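Local coordinates for protein sifA (Salmonella typhimurium, PDB 3CXB) that is a secreted effector that binds host PLEKHM2 (SKIP) and is required for the endosomal tubulation that forms Salmonella-induced filaments, at residues Tyr184-Thr187 against Glu188-Lys191. Residues are numbered along the deposited sequence; the frame is centred on the assembly and turned at random.
Sequences YLYT and ELRK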
loop_
_atom_site.group_PDB
_atom_site.type_symbol
_atom_site.label_atom_id
_atom_site.label_comp_id
_atom_site.label_asym_id
_atom_site.label_seq_id
_atom_site.Cartn_x
_atom_site.Cartn_y
_atom_site.Cartn_z
ATOM N N TYR A 184 -6.825 -12.760 -10.731
ATOM C CA TYR A 184 -7.124 -11.835 -11.820
ATOM C C TYR A 184 -5.849 -11.332 -12.470
ATOM O O TYR A 184 -5.859 -10.918 -13.618
ATOM C CB TYR A 184 -7.922 -10.643 -11.299
ATOM C CG TYR A 184 -9.347 -10.974 -10.922
ATOM C CD1 TYR A 184 -10.329 -11.131 -11.899
ATOM C CD2 TYR A 184 -9.717 -11.137 -9.590
ATOM C CE1 TYR A 184 -11.654 -11.441 -11.557
ATOM C CE2 TYR A 184 -11.035 -11.449 -9.237
ATOM C CZ TYR A 184 -11.999 -11.598 -10.219
ATOM O OH TYR A 184 -13.297 -11.886 -9.835
ATOM N N LEU A 185 -4.751 -11.365 -11.727
ATOM C CA LEU A 185 -3.472 -10.904 -12.251
ATOM C C LEU A 185 -2.731 -12.041 -12.938
ATOM O O LEU A 185 -1.953 -11.823 -13.871
ATOM C CB LEU A 185 -2.599 -10.339 -11.128
ATOM C CG LEU A 185 -2.999 -9.023 -10.458
ATOM C CD1 LEU A 185 -4.276 -9.213 -9.685
ATOM C CD2 LEU A 185 -1.897 -8.580 -9.523
ATOM N N TYR A 186 -2.957 -13.256 -12.455
ATOM C CA TYR A 186 -2.318 -14.424 -13.038
ATOM C C TYR A 186 -3.017 -14.786 -14.341
ATOM O O TYR A 186 -2.392 -15.278 -15.283
ATOM C CB TYR A 186 -2.365 -15.594 -12.059
ATOM C CG TYR A 186 -1.087 -15.753 -11.273
ATOM C CD1 TYR A 186 0.106 -16.062 -11.917
ATOM C CD2 TYR A 186 -1.069 -15.617 -9.886
ATOM C CE1 TYR A 186 1.287 -16.238 -11.203
ATOM C CE2 TYR A 186 0.109 -15.789 -9.160
ATOM C CZ TYR A 186 1.283 -16.100 -9.828
ATOM O OH TYR A 186 2.456 -16.269 -9.129
ATOM N N THR A 187 -4.318 -14.522 -14.394
ATOM C CA THR A 187 -5.102 -14.802 -15.584
ATOM C C THR A 187 -4.733 -13.769 -16.643
ATOM O O THR A 187 -4.778 -14.048 -17.840
ATOM C CB THR A 187 -6.613 -14.736 -15.280
ATOM O OG1 THR A 187 -7.355 -15.119 -16.443
ATOM C CG2 THR A 187 -7.014 -13.335 -14.865
ATOM N N GLU A 188 -4.352 -12.579 -16.191
ATOM C CA GLU A 188 -3.948 -11.493 -17.081
ATOM C C GLU A 188 -2.460 -11.640 -17.369
ATOM O O GLU A 188 -1.913 -10.975 -18.252
ATOM C CB GLU A 188 -4.214 -10.144 -16.415
ATOM C CG GLU A 188 -5.668 -9.715 -16.406
ATOM C CD GLU A 188 -6.038 -8.921 -17.638
ATOM O OE1 GLU A 188 -7.233 -8.575 -17.788
ATOM O OE2 GLU A 188 -5.128 -8.639 -18.453
ATOM N N LEU A 189 -1.809 -12.515 -16.607
ATOM C CA LEU A 189 -0.385 -12.764 -16.776
ATOM C C LEU A 189 -0.226 -13.281 -18.196
ATOM O O LEU A 189 0.577 -12.769 -18.974
ATOM C CB LEU A 189 0.097 -13.819 -15.780
ATOM C CG LEU A 189 1.607 -13.936 -15.534
ATOM C CD1 LEU A 189 1.855 -15.093 -14.578
ATOM C CD2 LEU A 189 2.365 -14.154 -16.832
ATOM N N ARG A 190 -1.002 -14.306 -18.526
ATOM C CA ARG A 190 -0.974 -14.879 -19.857
ATOM C C ARG A 190 -2.282 -14.490 -20.529
ATOM O O ARG A 190 -3.317 -15.129 -20.329
ATOM C CB ARG A 190 -0.824 -16.405 -19.786
ATOM C CG ARG A 190 -1.814 -17.129 -18.864
ATOM C CD ARG A 190 -1.227 -17.424 -17.479
ATOM N NE ARG A 190 -2.030 -18.404 -16.744
ATOM C CZ ARG A 190 -1.701 -18.925 -15.563
ATOM N NH1 ARG A 190 -0.578 -18.566 -14.960
ATOM N NH2 ARG A 190 -2.493 -19.820 -14.985
ATOM N N LYS A 191 -2.223 -13.418 -21.311
ATOM C CA LYS A 191 -3.383 -12.886 -22.020
ATOM C C LYS A 191 -2.847 -11.685 -22.793
ATOM O O LYS A 191 -1.764 -11.761 -23.369
ATOM C CB LYS A 191 -4.443 -12.442 -21.006
ATOM C CG LYS A 191 -5.675 -11.761 -21.579
ATOM C CD LYS A 191 -6.787 -12.734 -21.883
ATOM C CE LYS A 191 -8.049 -11.981 -22.274
ATOM N NZ LYS A 191 -9.203 -12.891 -22.500
#
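With chi1 at -163° and chi2 also trans, Leu189 stretches out alongside Tyr186, the two side chains pointing the same way. The touching atoms are CD1 of Leu189 and CD1 of the Tyr186 ring, 3.3 Å apart, and the same methyl also touches CE1 of the ring. Arg190 reaches back by a different route. Its CG sits between the backbone N and the carbonyl carbon (chi1 51°) and the chain bends at the next bond, carrying Arg190 CD to 3.3 Å from the carbonyl O of Tyr186. That oxygen then lies over one face of the guanidinium, while Arg190 NH1 comes within 4.0 Å of Tyr186 CD1, with the ring and guanidinium planes turned 55° from each other. The approach is one of packing: NE does not point at the oxygen well enough to bond it.

All this happens at the protein surface, on the short helix 180-187 and the loop that leads from it to the long helix 197-220. The backbone bonds here are both weak: Glu188 N reaches Tyr184 O at 3.4 Å, an i to i+4 pair, and Leu189 N reaches Tyr186 O at 3.1 Å, an i to i+3 pair. Glu188 folds its CB and CG in against the carbonyl O of Tyr184, while its carboxylate heads away from the helix. Leu185, the buried residue of the group, packs on Ile155, Val156 and Met261, and Tyr184 lies against helix 258-267. Glu188 is also joined to Leu194, further along the loop, by a backbone hydrogen bond. CB of Lys191 passes 3.6 Å from Thr187 O.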